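Local coordinates for protein phosphonate monoester hydrolase (Ruegeria pomeroyi, PDB 4UPK) that belongs to the sulfatase family of the alkaline phosphatase clan, a hydrolase with a mixed central beta-sheet flanked by helices, modelled as an assembly of four chains, at residues Val160-Met163 with Tyr169-Gln172; Arg416-Gly421 with Ser425-Tyr430; Met479-Asp482 with Gly487-Arg490. All coordinates share one frame; numbering follows the deposited sequence.

Overall arrangement
The three contacts follow one another along the chain, and none touches another. Interaction 1 comes first, where strand 158-162 of the large mixed sheet meets the first turn of helix 169-177. Interactions 2 and 3 come later, near the two edges of the antiparallel four-stranded sheet: residues 425-430 lead into its edge strand 431-436, and residues 479-482 form its other outermost strand. Their centres are about 27 Å apart. Interaction 1 sits on the opposite side of the chain's centre, about 38 Å from interaction 2 and 43 Å from interaction 3, centre to centre. It thus belongs to the main alpha/beta sheet and the subunit interface, and the other two to the part built round the small sheet.

Interaction 1: residues Val160-Met163 with Tyr169-Gln172; sequences VTEM and YPWQ
Glu162 and Pro170 bring the two backbones closest, with their CA atoms 6.8 Å apart, where the end of strand 158-162 faces the first turn of helix 169-177. Glu162 reaches across to that turn. Its chain starts extended and bends at chi2 (-89°). This carries OE1 to the N of Tyr169, 3.0 Å away, in a moderately bent hydrogen bond that uses the syn lone pair of OE1. The other carboxylate oxygen, OE2, accepts from the N atoms of Ser168 and Arg164, so the group is gripped at both oxygens. The Pro170 ring lies across the Glu162 side chain at about a right angle, and its CD is 3.3 Å from Glu162 OE1.

This is a strand-to-helix connection of the alpha/beta sulfatase fold. The carboxylate sits where the first N-H groups of the helix point, and the helix end probably favours its negative charge. A water joins the two segments at Trp171, two residues on from Tyr169: it donates to Glu162 O (2.8 Å) and accepts from Trp171 N (3.0 Å). Beside it, Met163 SD packs on Trp171 CB at 3.9 Å and makes an oblique Met-aromatic contact with the indole, its sulfur 5.3 Å from the centroid of the five-membered ring. Trp171 NE1 donates to Asp211 O. Tyr169 meets Trp228 of the second subunit edge-to-face.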
# COMPACT_ATOMS: atom_id res chain seq x y z
N VAL A 160 12.64 -22.94 -1.07
CA VAL A 160 12.88 -24.21 -0.39
C VAL A 160 14.40 -24.38 -0.18
O VAL A 160 14.84 -24.67 0.93
CB VAL A 160 12.23 -25.41 -1.13
CG1 VAL A 160 12.25 -26.66 -0.25
CG2 VAL A 160 10.80 -25.10 -1.56
N THR A 161 15.20 -24.14 -1.25
CA THR A 161 16.66 -24.20 -1.24
C THR A 161 17.19 -22.96 -1.94
O THR A 161 16.87 -22.73 -3.11
CB THR A 161 17.17 -25.48 -1.91
OG1 THR A 161 16.60 -26.61 -1.27
CG2 THR A 161 18.74 -25.58 -1.88
N GLU A 162 18.04 -22.20 -1.22
CA GLU A 162 18.73 -21.02 -1.74
C GLU A 162 19.97 -21.52 -2.48
O GLU A 162 20.80 -22.24 -1.91
CB GLU A 162 19.13 -20.07 -0.59
CG GLU A 162 19.96 -18.86 -1.02
CD GLU A 162 21.47 -19.05 -1.02
OE1 GLU A 162 22.02 -19.44 0.03
OE2 GLU A 162 22.10 -18.83 -2.08
N MET A 163 20.11 -21.13 -3.74
CA MET A 163 21.24 -21.53 -4.56
C MET A 163 21.52 -20.48 -5.63
O MET A 163 21.33 -20.72 -6.83
CB MET A 163 21.08 -22.95 -5.11
CG MET A 163 22.33 -23.49 -5.82
SD MET A 163 23.21 -24.84 -4.98
CE MET A 163 22.00 -25.73 -4.52
N TYR A 169 24.72 -20.73 0.36
CA TYR A 169 25.01 -21.10 1.75
C TYR A 169 24.71 -22.56 2.07
O TYR A 169 25.60 -23.22 2.62
CB TYR A 169 24.44 -20.08 2.76
CG TYR A 169 25.27 -18.82 2.91
CD1 TYR A 169 26.23 -18.47 1.95
CD2 TYR A 169 25.07 -17.95 3.98
CE1 TYR A 169 26.95 -17.29 2.05
CE2 TYR A 169 25.81 -16.77 4.10
CZ TYR A 169 26.75 -16.44 3.13
OH TYR A 169 27.49 -15.29 3.25
N PRO A 170 23.54 -23.15 1.65
CA PRO A 170 23.32 -24.59 1.87
C PRO A 170 24.42 -25.46 1.23
O PRO A 170 24.92 -26.36 1.89
CB PRO A 170 21.95 -24.83 1.19
CG PRO A 170 21.26 -23.51 1.26
CD PRO A 170 22.36 -22.53 1.00
N TRP A 171 24.81 -25.18 -0.04
CA TRP A 171 25.87 -25.92 -0.73
C TRP A 171 27.24 -25.71 -0.09
O TRP A 171 27.98 -26.68 0.08
CB TRP A 171 25.90 -25.65 -2.25
CG TRP A 171 26.94 -26.46 -2.98
CD1 TRP A 171 27.11 -27.82 -2.93
CD2 TRP A 171 28.00 -25.96 -3.81
NE1 TRP A 171 28.17 -28.20 -3.71
CE2 TRP A 171 28.75 -27.08 -4.25
CE3 TRP A 171 28.39 -24.67 -4.24
CZ2 TRP A 171 29.84 -26.95 -5.11
CZ3 TRP A 171 29.48 -24.55 -5.10
CH2 TRP A 171 30.18 -25.69 -5.54
N GLN A 172 27.56 -24.47 0.33
CA GLN A 172 28.83 -24.15 1.01
C GLN A 172 28.93 -24.88 2.32
O GLN A 172 30.02 -25.31 2.69
CB GLN A 172 29.00 -22.64 1.25
CG GLN A 172 29.39 -21.81 0.00
CD GLN A 172 30.02 -20.51 0.42
OE1 GLN A 172 31.09 -20.48 1.06
NE2 GLN A 172 29.44 -19.40 0.02
O HOH W 1 23.15 -23.70 -2.10

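Interaction 2: residues Arg416-Gly421 with Ser425-Tyr430; sequences RPFLTG and SDWRQY
Phe418 and Trp427 make this contact almost by themselves, as a T-shaped (edge-to-face) aromatic pair. The Phe418 side chain leaves the weakly bonded helix 416-419 with CB pointing toward residues 425-430. Its chi1 of -63° sets CG anti to the carbonyl carbon, and the ring extends outward from the helix. The CE2-CZ edge does the touching. CE2 lies over the centre of the Trp427 ring, 3.4 Å above its plane. It is 3.5 Å from Trp427 CE2 and equally close to Trp427 CZ2. CZ, the tip, sits over the five-membered ring, nearest Trp427 CE2 at 3.5 Å. Trp427 CE2 in turn lies at the edge of the Phe418 ring, near its plane. The two planes stand at 81°, and the Phe418 centroid is 4.7 Å from that of the indole's six-membered ring. The C-H edge of Phe418 is thus directed at the pi face of Trp427.

Phe418 touches Phe72 of strand 70-76 as well, which places the pair between the main mixed sheet and the segment leading into strand 431-436. The short helix that carries Phe418 ends in a Schellman motif. Gly421, with positive phi, is its C-prime residue. Gly421 N bonds to Phe418 O, and Glu422 N bonds to Pro417 O. The chain then turns back, and Trp427 lies against the ring.

Chi1 of -163° swings the indole toward Phe418, and chi2 turns its face to the ring edge. Leu415, Arg413 and Asp393 also pack on Trp427. The indole NE1 donates to Pro388 O, which helps to fix the rotation of the ring.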
# COMPACT_ATOMS: atom_id res chain seq x y z
N ARG A 416 0.38 -23.04 -26.01
CA ARG A 416 -0.56 -24.15 -25.94
C ARG A 416 -1.07 -24.65 -27.31
O ARG A 416 -1.01 -25.87 -27.50
CB ARG A 416 -1.70 -23.89 -24.95
CG ARG A 416 -2.16 -25.14 -24.23
CD ARG A 416 -3.23 -24.81 -23.23
NE ARG A 416 -3.92 -26.01 -22.78
CZ ARG A 416 -4.93 -26.01 -21.92
NH1 ARG A 416 -5.36 -24.86 -21.41
NH2 ARG A 416 -5.51 -27.15 -21.56
N PRO A 417 -1.49 -23.80 -28.30
CA PRO A 417 -1.90 -24.35 -29.62
C PRO A 417 -0.88 -25.29 -30.29
O PRO A 417 -1.26 -26.31 -30.86
CB PRO A 417 -2.16 -23.10 -30.48
CG PRO A 417 -2.49 -22.05 -29.49
CD PRO A 417 -1.63 -22.33 -28.28
N PHE A 418 0.43 -24.95 -30.19
CA PHE A 418 1.57 -25.72 -30.69
C PHE A 418 1.73 -27.12 -30.08
O PHE A 418 2.30 -28.00 -30.73
CB PHE A 418 2.89 -24.95 -30.45
CG PHE A 418 2.99 -23.64 -31.19
CD1 PHE A 418 3.32 -23.60 -32.54
CD2 PHE A 418 2.80 -22.44 -30.53
CE1 PHE A 418 3.47 -22.39 -33.21
CE2 PHE A 418 2.95 -21.23 -31.19
CZ PHE A 418 3.27 -21.21 -32.54
N LEU A 419 1.27 -27.31 -28.82
CA LEU A 419 1.38 -28.59 -28.09
C LEU A 419 0.63 -29.75 -28.74
O LEU A 419 1.09 -30.90 -28.65
CB LEU A 419 1.02 -28.42 -26.60
CG LEU A 419 1.85 -27.40 -25.79
CD1 LEU A 419 1.47 -27.44 -24.33
CD2 LEU A 419 3.36 -27.60 -25.97
N THR A 420 -0.50 -29.46 -29.42
CA THR A 420 -1.29 -30.44 -30.17
C THR A 420 -0.97 -30.40 -31.68
O THR A 420 -1.81 -30.77 -32.51
CB THR A 420 -2.78 -30.32 -29.84
OG1 THR A 420 -3.18 -28.96 -30.00
CG2 THR A 420 -3.12 -30.81 -28.44
N GLY A 421 0.24 -29.96 -32.01
CA GLY A 421 0.76 -29.88 -33.37
C GLY A 421 0.17 -28.78 -34.24
O GLY A 421 0.46 -28.76 -35.44
N SER A 425 -2.94 -18.65 -36.63
CA SER A 425 -2.76 -17.98 -37.92
C SER A 425 -2.16 -16.56 -37.81
O SER A 425 -1.54 -16.09 -38.77
CB SER A 425 -4.06 -17.95 -38.71
OG SER A 425 -4.61 -19.24 -38.86
N ASP A 426 -2.34 -15.90 -36.65
CA ASP A 426 -1.83 -14.55 -36.39
C ASP A 426 -0.53 -14.57 -35.52
O ASP A 426 -0.21 -13.58 -34.85
CB ASP A 426 -2.94 -13.69 -35.75
CG ASP A 426 -3.43 -14.18 -34.39
OD1 ASP A 426 -3.13 -15.36 -34.01
OD2 ASP A 426 -4.14 -13.40 -33.70
N TRP A 427 0.21 -15.70 -35.55
CA TRP A 427 1.45 -15.86 -34.78
C TRP A 427 2.55 -14.97 -35.32
O TRP A 427 2.49 -14.48 -36.44
CB TRP A 427 1.90 -17.34 -34.76
CG TRP A 427 2.90 -17.64 -33.68
CD1 TRP A 427 4.25 -17.82 -33.84
CD2 TRP A 427 2.65 -17.72 -32.27
NE1 TRP A 427 4.86 -17.96 -32.61
CE2 TRP A 427 3.89 -17.90 -31.63
CE3 TRP A 427 1.49 -17.63 -31.48
CZ2 TRP A 427 4.01 -18.02 -30.23
CZ3 TRP A 427 1.61 -17.73 -30.10
CH2 TRP A 427 2.85 -17.94 -29.49
N ARG A 428 3.58 -14.79 -34.50
CA ARG A 428 4.82 -14.05 -34.76
C ARG A 428 5.44 -14.44 -36.09
O ARG A 428 5.44 -15.63 -36.41
CB ARG A 428 5.81 -14.51 -33.70
CG ARG A 428 6.53 -13.39 -33.06
CD ARG A 428 7.36 -13.96 -31.97
NE ARG A 428 6.78 -13.60 -30.69
CZ ARG A 428 6.29 -14.46 -29.81
NH1 ARG A 428 6.34 -15.76 -30.05
NH2 ARG A 428 5.79 -14.02 -28.67
N GLN A 429 5.99 -13.47 -36.84
CA GLN A 429 6.73 -13.77 -38.07
C GLN A 429 8.22 -13.36 -37.96
O GLN A 429 9.02 -13.56 -38.88
CB GLN A 429 6.02 -13.21 -39.30
CG GLN A 429 4.82 -14.08 -39.67
CD GLN A 429 4.18 -13.65 -40.95
OE1 GLN A 429 3.22 -12.88 -40.96
NE2 GLN A 429 4.70 -14.16 -42.06
N TYR A 430 8.58 -12.82 -36.80
CA TYR A 430 9.90 -12.35 -36.43
C TYR A 430 10.02 -12.44 -34.91
O TYR A 430 9.01 -12.46 -34.22
CB TYR A 430 10.12 -10.88 -36.89
CG TYR A 430 9.20 -9.88 -36.24
CD1 TYR A 430 9.50 -9.33 -34.99
CD2 TYR A 430 8.00 -9.52 -36.84
CE1 TYR A 430 8.63 -8.44 -34.36
CE2 TYR A 430 7.12 -8.63 -36.22
CZ TYR A 430 7.44 -8.09 -34.99
OH TYR A 430 6.55 -7.22 -34.38

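Interaction 3: residues Met479-Asp482 with Gly487-Arg490; sequences MLFD and GEFR
Phe481 fits its side chain against the backbone of Gly487, Glu488 and Arg490. Its CB points toward that segment, and chi1 of -48° places CG anti to the carbonyl carbon. This brings the ring against the backbone of Glu488 and Arg490. CB lies 3.2 Å from Gly487 O. CG faces Glu488 CA at 3.8 Å. Further out, CD1 meets Arg490 O at 3.4 Å with the ring edge turned to that carbonyl, while CE1 is 3.7 Å from Glu488 O, obliquely placed.

Strand 479-482 is an outermost strand of the antiparallel four-stranded sheet, and after it the chain turns and passes beside it again as an irregular loop. Gly487 N donates to Asp482 O at 2.8 Å; the bond is bent (136° at the hydrogen). A water between the two segments accepts from Asp482 N and donates to Gly487 O and Arg490 O, each of these last two at 2.7 Å.

The charged ends turn to other partners. Asp482 OD1 pairs with Arg466. Arg490 pairs with Glu486, and Glu488 OE2 accepts from Asp365 N. Across the contact itself, then, the Arg490 carbonyl meets the ring edge at CD1, and Gly487 O lies against CB. These are at most weakly polar contacts, while one direct bond and one three-bonded water supply the stronger polar links.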
# COMPACT_ATOMS: atom_id res chain seq x y z
N MET A 479 23.02 -2.57 -37.77
CA MET A 479 23.66 -3.75 -38.32
C MET A 479 22.60 -4.46 -39.14
O MET A 479 21.42 -4.43 -38.79
CB MET A 479 24.21 -4.71 -37.24
CG MET A 479 25.07 -4.05 -36.20
SD MET A 479 25.95 -5.27 -35.23
CE MET A 479 26.36 -4.34 -33.79
N LEU A 480 23.00 -5.07 -40.22
CA LEU A 480 22.09 -5.85 -41.05
C LEU A 480 22.78 -7.12 -41.52
O LEU A 480 23.81 -7.04 -42.16
CB LEU A 480 21.52 -5.03 -42.20
CG LEU A 480 20.41 -5.72 -43.00
CD1 LEU A 480 19.14 -5.85 -42.19
CD2 LEU A 480 20.16 -4.99 -44.31
N PHE A 481 22.23 -8.29 -41.15
CA PHE A 481 22.76 -9.60 -41.50
C PHE A 481 21.76 -10.33 -42.39
O PHE A 481 20.63 -10.56 -41.99
CB PHE A 481 23.12 -10.42 -40.24
CG PHE A 481 23.95 -9.65 -39.23
CD1 PHE A 481 25.24 -9.22 -39.54
CD2 PHE A 481 23.46 -9.38 -37.96
CE1 PHE A 481 26.01 -8.51 -38.61
CE2 PHE A 481 24.24 -8.68 -37.02
CZ PHE A 481 25.51 -8.25 -37.35
N ASP A 482 22.17 -10.67 -43.61
CA ASP A 482 21.37 -11.40 -44.59
C ASP A 482 21.66 -12.92 -44.47
O ASP A 482 22.77 -13.37 -44.77
CB ASP A 482 21.69 -10.87 -46.00
CG ASP A 482 20.92 -11.50 -47.16
OD1 ASP A 482 20.00 -12.32 -46.90
OD2 ASP A 482 21.27 -11.21 -48.32
N GLY A 487 25.17 -14.35 -43.80
CA GLY A 487 24.59 -14.51 -42.47
C GLY A 487 25.07 -13.39 -41.56
O GLY A 487 25.15 -12.23 -41.98
N GLU A 488 25.48 -13.76 -40.35
CA GLU A 488 26.00 -12.90 -39.30
C GLU A 488 27.46 -12.49 -39.49
O GLU A 488 27.95 -11.61 -38.78
CB GLU A 488 25.87 -13.62 -37.96
CG GLU A 488 24.45 -13.75 -37.46
CD GLU A 488 24.38 -14.33 -36.07
OE1 GLU A 488 25.16 -15.26 -35.76
OE2 GLU A 488 23.52 -13.87 -35.28
N PHE A 489 28.15 -13.15 -40.45
CA PHE A 489 29.58 -12.96 -40.77
C PHE A 489 29.89 -11.69 -41.56
O PHE A 489 31.06 -11.38 -41.80
CB PHE A 489 30.15 -14.23 -41.40
CG PHE A 489 30.26 -15.33 -40.37
CD1 PHE A 489 29.16 -16.14 -40.09
CD2 PHE A 489 31.43 -15.52 -39.65
CE1 PHE A 489 29.24 -17.12 -39.10
CE2 PHE A 489 31.51 -16.50 -38.66
CZ PHE A 489 30.42 -17.31 -38.40
N ARG A 490 28.85 -10.95 -41.93
CA ARG A 490 29.00 -9.69 -42.64
C ARG A 490 27.86 -8.72 -42.33
O ARG A 490 26.70 -9.01 -42.62
CB ARG A 490 29.16 -9.91 -44.17
CG ARG A 490 29.57 -8.63 -44.93
CD ARG A 490 29.66 -8.79 -46.43
NE ARG A 490 28.48 -9.42 -47.03
CZ ARG A 490 28.40 -9.87 -48.28
NH1 ARG A 490 29.44 -9.77 -49.10
NH2 ARG A 490 27.28 -10.44 -48.72
O HOH W 2 25.13 -10.64 -44.17